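Local atomic coordinates of formate dehydrogenase (Staphylococcus aureus, PDB entry 6TTB), a protein that binds NAD and probably catalyses the NAD-dependent oxidation of formate to carbon dioxide, reducing the cofactor to NADH. Residues A37-A42 against I57-F62; T61-R66 against R346-E351. All blocks are in the same frame, centred on the assembly; numbering follows the deposited sequence.

Contact 1 (A37-A42 against I57-F62)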
loop_
_atom_site.group_PDB
_atom_site.type_symbol
_atom_site.label_atom_id
_atom_site.label_comp_id
_atom_site.label_asym_id
_atom_site.label_seq_id
_atom_site.Cartn_x
_atom_site.Cartn_y
_atom_site.Cartn_z
ATOM N N ALA A 37 -34.461 1.428 -5.292
ATOM C CA ALA A 37 -33.028 1.473 -5.068
ATOM C C ALA A 37 -32.618 0.400 -4.061
ATOM O O ALA A 37 -33.387 0.119 -3.106
ATOM C CB ALA A 37 -32.626 2.854 -4.641
ATOM N N LEU A 38 -31.456 -0.247 -4.328
ATOM C CA LEU A 38 -30.838 -1.068 -3.331
ATOM C C LEU A 38 -29.456 -0.537 -2.981
ATOM O O LEU A 38 -28.551 -0.400 -3.817
ATOM C CB LEU A 38 -30.776 -2.526 -3.745
ATOM C CG LEU A 38 -30.075 -3.399 -2.697
ATOM C CD1 LEU A 38 -31.020 -3.709 -1.506
ATOM C CD2 LEU A 38 -29.516 -4.673 -3.311
ATOM N N PHE A 39 -29.291 -0.297 -1.695
ATOM C CA PHE A 39 -28.117 0.330 -1.177
ATOM C C PHE A 39 -27.702 -0.391 0.090
ATOM O O PHE A 39 -28.529 -0.988 0.776
ATOM C CB PHE A 39 -28.473 1.749 -0.862
ATOM C CG PHE A 39 -28.689 2.591 -2.078
ATOM C CD1 PHE A 39 -27.885 2.460 -3.180
ATOM C CD2 PHE A 39 -29.571 3.655 -2.043
ATOM C CE1 PHE A 39 -27.965 3.365 -4.226
ATOM C CE2 PHE A 39 -29.697 4.522 -3.119
ATOM C CZ PHE A 39 -28.884 4.384 -4.195
ATOM N N PRO A 40 -26.422 -0.304 0.475
ATOM C CA PRO A 40 -25.998 -0.880 1.765
ATOM C C PRO A 40 -26.809 -0.275 2.921
ATOM O O PRO A 40 -27.313 0.868 2.831
ATOM C CB PRO A 40 -24.527 -0.490 1.896
ATOM C CG PRO A 40 -24.101 0.031 0.466
ATOM C CD PRO A 40 -25.379 0.484 -0.225
ATOM N N GLU A 41 -27.013 -1.084 3.960
ATOM C CA GLU A 41 -27.771 -0.713 5.150
ATOM C C GLU A 41 -27.013 0.356 5.954
ATOM O O GLU A 41 -25.831 0.209 6.197
ATOM C CB GLU A 41 -27.985 -1.955 6.011
ATOM C CG GLU A 41 -29.140 -1.808 6.976
ATOM C CD GLU A 41 -30.435 -2.284 6.356
ATOM O OE1 GLU A 41 -30.375 -2.926 5.244
ATOM O OE2 GLU A 41 -31.505 -2.018 6.959
ATOM N N ALA A 42 -27.687 1.443 6.330
ATOM C CA ALA A 42 -27.041 2.480 7.134
ATOM C C ALA A 42 -26.763 1.920 8.521
ATOM O O ALA A 42 -27.496 1.097 8.980
ATOM C CB ALA A 42 -27.908 3.740 7.223
ATOM N N ILE A 57 -28.040 8.603 -1.212
ATOM C CA ILE A 57 -27.496 9.435 -2.273
ATOM C C ILE A 57 -28.453 10.534 -2.725
ATOM O O ILE A 57 -28.327 11.023 -3.849
ATOM C CB ILE A 57 -26.966 8.568 -3.416
ATOM C CG1 ILE A 57 -25.550 8.976 -3.784
ATOM C CG2 ILE A 57 -27.918 8.372 -4.603
ATOM C CD1 ILE A 57 -24.526 8.137 -3.071
ATOM N N GLY A 58 -29.315 11.014 -1.803
ATOM C CA GLY A 58 -30.033 12.260 -2.022
ATOM C C GLY A 58 -31.311 12.094 -2.853
ATOM O O GLY A 58 -32.001 13.066 -3.082
ATOM N N LEU A 59 -31.710 10.850 -3.156
ATOM C CA LEU A 59 -32.764 10.636 -4.146
ATOM C C LEU A 59 -34.173 10.826 -3.551
ATOM O O LEU A 59 -35.122 11.120 -4.275
ATOM C CB LEU A 59 -32.607 9.259 -4.824
ATOM C CG LEU A 59 -31.387 9.091 -5.755
ATOM C CD1 LEU A 59 -31.042 7.641 -5.958
ATOM C CD2 LEU A 59 -31.588 9.771 -7.086
ATOM N N LYS A 60 -34.320 10.657 -2.245
ATOM C CA LYS A 60 -35.642 10.645 -1.637
ATOM C C LYS A 60 -36.342 11.934 -1.943
ATOM O O LYS A 60 -37.392 11.909 -2.536
ATOM C CB LYS A 60 -35.510 10.607 -0.124
ATOM C CG LYS A 60 -36.768 10.327 0.700
ATOM C CD LYS A 60 -36.173 9.780 1.991
ATOM C CE LYS A 60 -34.670 9.433 1.774
ATOM N NZ LYS A 60 -34.120 8.478 2.779
ATOM N N THR A 61 -35.774 13.051 -1.469
ATOM C CA THR A 61 -36.230 14.386 -1.801
ATOM C C THR A 61 -36.121 14.642 -3.299
ATOM O O THR A 61 -37.089 15.054 -3.919
ATOM C CB THR A 61 -35.487 15.458 -0.991
ATOM O OG1 THR A 61 -34.667 14.765 -0.063
ATOM C CG2 THR A 61 -36.404 16.366 -0.182
ATOM N N PHE A 62 -34.969 14.349 -3.903
ATOM C CA PHE A 62 -34.793 14.642 -5.317
ATOM C C PHE A 62 -35.913 14.011 -6.119
ATOM O O PHE A 62 -36.397 14.605 -7.065
ATOM C CB PHE A 62 -33.476 14.097 -5.831
ATOM C CG PHE A 62 -33.322 14.246 -7.320
ATOM C CD1 PHE A 62 -33.861 13.317 -8.185
ATOM C CD2 PHE A 62 -32.662 15.329 -7.854
ATOM C CE1 PHE A 62 -33.754 13.467 -9.563
ATOM C CE2 PHE A 62 -32.527 15.461 -9.220
ATOM C CZ PHE A 62 -33.096 14.540 -10.077
#
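Phe39 reaches Ile57 and Leu59 because its CG stands anti to its own carbonyl carbon, beside the backbone N (chi1 -71°); with the CB bond already aimed at 57-62, this setting carries the para end of the ring forward. Ile57 sends its CG2 branch to meet it, 4.1 Å from Phe39 CZ, and the two side chains cross at about a right angle. The methyl comes in obliquely to the ring. Leu59 meets the same ring atom differently: its CD1 lies at the ring edge, near the ring plane, 4.3 Å from Phe39 CZ. One aromatic carbon thus serves both aliphatic groups. The segments belong to the beta-alpha-beta unit of strand 34-38, helix 59-64 and strand 69-73, in the five-stranded parallel sheet, where strand 34-38 lies between strands 69-73 and 89-92. Phe39 follows the first strand, and Ile57 lies just ahead of Gly58, the N-cap residue of the helix. All three touching residues are buried and no hydrogen bond spans the segments, whose closest CA atoms, those of Phe39 and Ile57, are 9.2 Å apart. Ile57 also packs on Leu50, Leu51 and Glu337, while Leu59 touches Phe70 and Leu344.

Contact 2 (T61-R66 against R346-E351)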
loop_
_atom_site.group_PDB
_atom_site.type_symbol
_atom_site.label_atom_id
_atom_site.label_comp_id
_atom_site.label_asym_id
_atom_site.label_seq_id
_atom_site.Cartn_x
_atom_site.Cartn_y
_atom_site.Cartn_z
ATOM N N THR A 61 -35.774 13.051 -1.469
ATOM C CA THR A 61 -36.230 14.386 -1.801
ATOM C C THR A 61 -36.121 14.642 -3.299
ATOM O O THR A 61 -37.089 15.054 -3.919
ATOM C CB THR A 61 -35.487 15.458 -0.991
ATOM O OG1 THR A 61 -34.667 14.765 -0.063
ATOM C CG2 THR A 61 -36.404 16.366 -0.182
ATOM N N PHE A 62 -34.969 14.349 -3.903
ATOM C CA PHE A 62 -34.793 14.642 -5.317
ATOM C C PHE A 62 -35.913 14.011 -6.119
ATOM O O PHE A 62 -36.397 14.605 -7.065
ATOM C CB PHE A 62 -33.476 14.097 -5.831
ATOM C CG PHE A 62 -33.322 14.246 -7.320
ATOM C CD1 PHE A 62 -33.861 13.317 -8.185
ATOM C CD2 PHE A 62 -32.662 15.329 -7.854
ATOM C CE1 PHE A 62 -33.754 13.467 -9.563
ATOM C CE2 PHE A 62 -32.527 15.461 -9.220
ATOM C CZ PHE A 62 -33.096 14.540 -10.077
ATOM N N LEU A 63 -36.289 12.781 -5.759
ATOM C CA LEU A 63 -37.335 12.051 -6.479
ATOM C C LEU A 63 -38.717 12.477 -6.001
ATOM O O LEU A 63 -39.561 12.811 -6.803
ATOM C CB LEU A 63 -37.144 10.542 -6.286
ATOM C CG LEU A 63 -36.044 9.926 -7.148
ATOM C CD1 LEU A 63 -35.942 8.431 -6.931
ATOM C CD2 LEU A 63 -36.273 10.249 -8.600
ATOM N N GLU A 64 -38.958 12.382 -4.694
ATOM C CA GLU A 64 -40.252 12.718 -4.115
ATOM C C GLU A 64 -40.553 14.212 -4.300
ATOM O O GLU A 64 -41.585 14.688 -3.883
ATOM C CB GLU A 64 -40.311 12.304 -2.632
ATOM C CG GLU A 64 -40.451 10.786 -2.401
ATOM C CD GLU A 64 -40.275 10.287 -0.953
ATOM O OE1 GLU A 64 -41.051 10.731 -0.043
ATOM O OE2 GLU A 64 -39.370 9.459 -0.725
ATOM N N GLU A 65 -39.664 14.933 -4.955
ATOM C CA GLU A 65 -39.864 16.348 -5.194
ATOM C C GLU A 65 -40.359 16.549 -6.601
ATOM O O GLU A 65 -40.579 17.669 -7.007
ATOM C CB GLU A 65 -38.525 17.067 -5.209
ATOM C CG GLU A 65 -38.603 18.507 -4.762
ATOM C CD GLU A 65 -37.429 18.873 -3.855
ATOM O OE1 GLU A 65 -36.429 19.413 -4.375
ATOM O OE2 GLU A 65 -37.475 18.518 -2.642
ATOM N N ARG A 66 -40.396 15.471 -7.362
ATOM C CA ARG A 66 -40.624 15.528 -8.786
ATOM C C ARG A 66 -41.803 14.639 -9.127
ATOM O O ARG A 66 -42.092 14.434 -10.288
ATOM C CB ARG A 66 -39.402 15.030 -9.524
ATOM C CG ARG A 66 -38.155 15.850 -9.277
ATOM C CD ARG A 66 -37.485 16.008 -10.651
ATOM N NE ARG A 66 -36.185 16.670 -10.743
ATOM C CZ ARG A 66 -35.394 17.087 -9.714
ATOM N NH1 ARG A 66 -35.669 16.778 -8.454
ATOM N NH2 ARG A 66 -34.266 17.713 -9.987
ATOM N N ARG A 346 -32.177 13.709 -17.219
ATOM C CA ARG A 346 -32.288 13.442 -18.646
ATOM C C ARG A 346 -33.370 12.379 -18.931
ATOM O O ARG A 346 -34.240 12.571 -19.768
ATOM C CB ARG A 346 -30.940 12.992 -19.200
ATOM C CG ARG A 346 -29.811 13.947 -18.890
ATOM C CD ARG A 346 -28.649 13.668 -19.818
ATOM N NE ARG A 346 -27.461 14.413 -19.379
ATOM C CZ ARG A 346 -26.521 14.854 -20.202
ATOM N NH1 ARG A 346 -26.567 14.553 -21.495
ATOM N NH2 ARG A 346 -25.495 15.513 -19.725
ATOM N N PHE A 347 -33.313 11.248 -18.230
ATOM C CA PHE A 347 -34.320 10.222 -18.419
ATOM C C PHE A 347 -35.712 10.840 -18.417
ATOM O O PHE A 347 -36.480 10.599 -19.332
ATOM C CB PHE A 347 -34.204 9.146 -17.342
ATOM C CG PHE A 347 -35.166 8.002 -17.518
ATOM C CD1 PHE A 347 -35.185 7.282 -18.685
ATOM C CD2 PHE A 347 -36.135 7.742 -16.570
ATOM C CE1 PHE A 347 -36.106 6.283 -18.886
ATOM C CE2 PHE A 347 -37.104 6.782 -16.792
ATOM C CZ PHE A 347 -37.081 6.060 -17.952
ATOM N N PHE A 348 -36.033 11.626 -17.375
ATOM C CA PHE A 348 -37.400 12.018 -17.133
ATOM C C PHE A 348 -37.814 13.012 -18.173
ATOM O O PHE A 348 -38.995 13.313 -18.270
ATOM C CB PHE A 348 -37.599 12.767 -15.830
ATOM C CG PHE A 348 -37.399 11.938 -14.611
ATOM C CD1 PHE A 348 -37.887 10.633 -14.555
ATOM C CD2 PHE A 348 -36.674 12.418 -13.528
ATOM C CE1 PHE A 348 -37.666 9.830 -13.426
ATOM C CE2 PHE A 348 -36.517 11.638 -12.368
ATOM C CZ PHE A 348 -37.000 10.339 -12.320
ATOM N N ASN A 349 -36.863 13.564 -18.927
ATOM C CA ASN A 349 -37.343 14.353 -20.050
ATOM C C ASN A 349 -36.488 14.094 -21.272
ATOM O O ASN A 349 -36.022 15.018 -21.931
ATOM C CB ASN A 349 -37.644 15.793 -19.667
ATOM C CG ASN A 349 -36.601 16.248 -18.707
ATOM O OD1 ASN A 349 -35.454 15.945 -18.947
ATOM N ND2 ASN A 349 -36.984 16.793 -17.567
ATOM N N HIS A 350 -36.382 12.812 -21.611
ATOM C CA HIS A 350 -36.166 12.430 -22.991
ATOM C C HIS A 350 -35.010 13.251 -23.572
ATOM O O HIS A 350 -34.993 13.554 -24.749
ATOM C CB HIS A 350 -37.493 12.521 -23.775
ATOM C CG HIS A 350 -38.555 11.595 -23.254
ATOM N ND1 HIS A 350 -39.476 11.968 -22.248
ATOM C CD2 HIS A 350 -38.839 10.307 -23.522
ATOM C CE1 HIS A 350 -40.277 10.936 -21.961
ATOM N NE2 HIS A 350 -39.910 9.928 -22.699
ATOM N N GLU A 351 -34.022 13.557 -22.732
ATOM C CA GLU A 351 -32.754 14.124 -23.163
ATOM C C GLU A 351 -31.781 12.970 -23.339
ATOM O O GLU A 351 -31.867 12.007 -22.583
ATOM C CB GLU A 351 -32.226 15.052 -22.070
ATOM C CG GLU A 351 -32.860 16.419 -22.061
ATOM C CD GLU A 351 -32.093 17.395 -21.188
ATOM O OE1 GLU A 351 -31.485 16.934 -20.175
ATOM O OE2 GLU A 351 -32.055 18.615 -21.539
#
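Apolar contacts join the two segments, and all of them converge on the ring of Phe348. Leu63 supplies the closer partner: its CD2 lies 3.8 Å from Phe348 CZ and 4.0 Å from Phe348 CE2, at the ring edge and near its plane, so one methyl spans two neighbouring ring carbons. The side chains cross at about a right angle. Phe348 extends this far because its CG is anti to the carbonyl carbon (chi1 -68°) on a CB bond directed at 61-66. Phe62 touches the same ring edge through CE1, 4.3 Å from Phe348 CE2, but Phe348 approaches the Phe62 ring obliquely.

The cation-pi interaction lies within 61-66. Arg66 NH1 sits 3.3 Å above the Phe62 ring plane, over its centre, and Phe62 CZ in turn lies over the guanidinium, so the two flat groups overlap. A weak hydrogen bond from Arg66 NH1 to Phe62 O, 2.7 Å long but bent to 123°, accompanies the overlap, and a salt bridge from Arg66 NH2 to Glu345 adds a second hold on the guanidinium.

Backbone hydrogen bonds finish the other helix in a Schellman motif: Glu351 N bonds to Arg346 O and His350 N to Phe347 O, with His350, at positive phi, as the C-prime residue.

The contact lies near the C-terminal ends of helix 59-64 and helix 330-348; Leu63 also packs on Leu344 and on Phe70 of strand 69-73, while Phe348 stacks on His68, just ahead of that strand.

How the contacts relate
From the N terminus, the chain runs through strand 34-38 into 37-42, and contact 1 closes the intervening loop of 14 residues, which holds neither helix nor strand, at the start of helix 59-64. Contact 2 begins on that same helix, sharing Thr61 and Phe62 with contact 1, and closes a span of 279 residues that includes the entire seven-stranded sheet. The contacts are consecutive rather than nested or crossed: contact 2 starts on the segment where contact 1 ends, and their centres are 15 Å apart. Helix 59-64 is thus tied at its beginning to Phe39, just past strand 34-38, and near its end to the C-terminal end of helix 330-348.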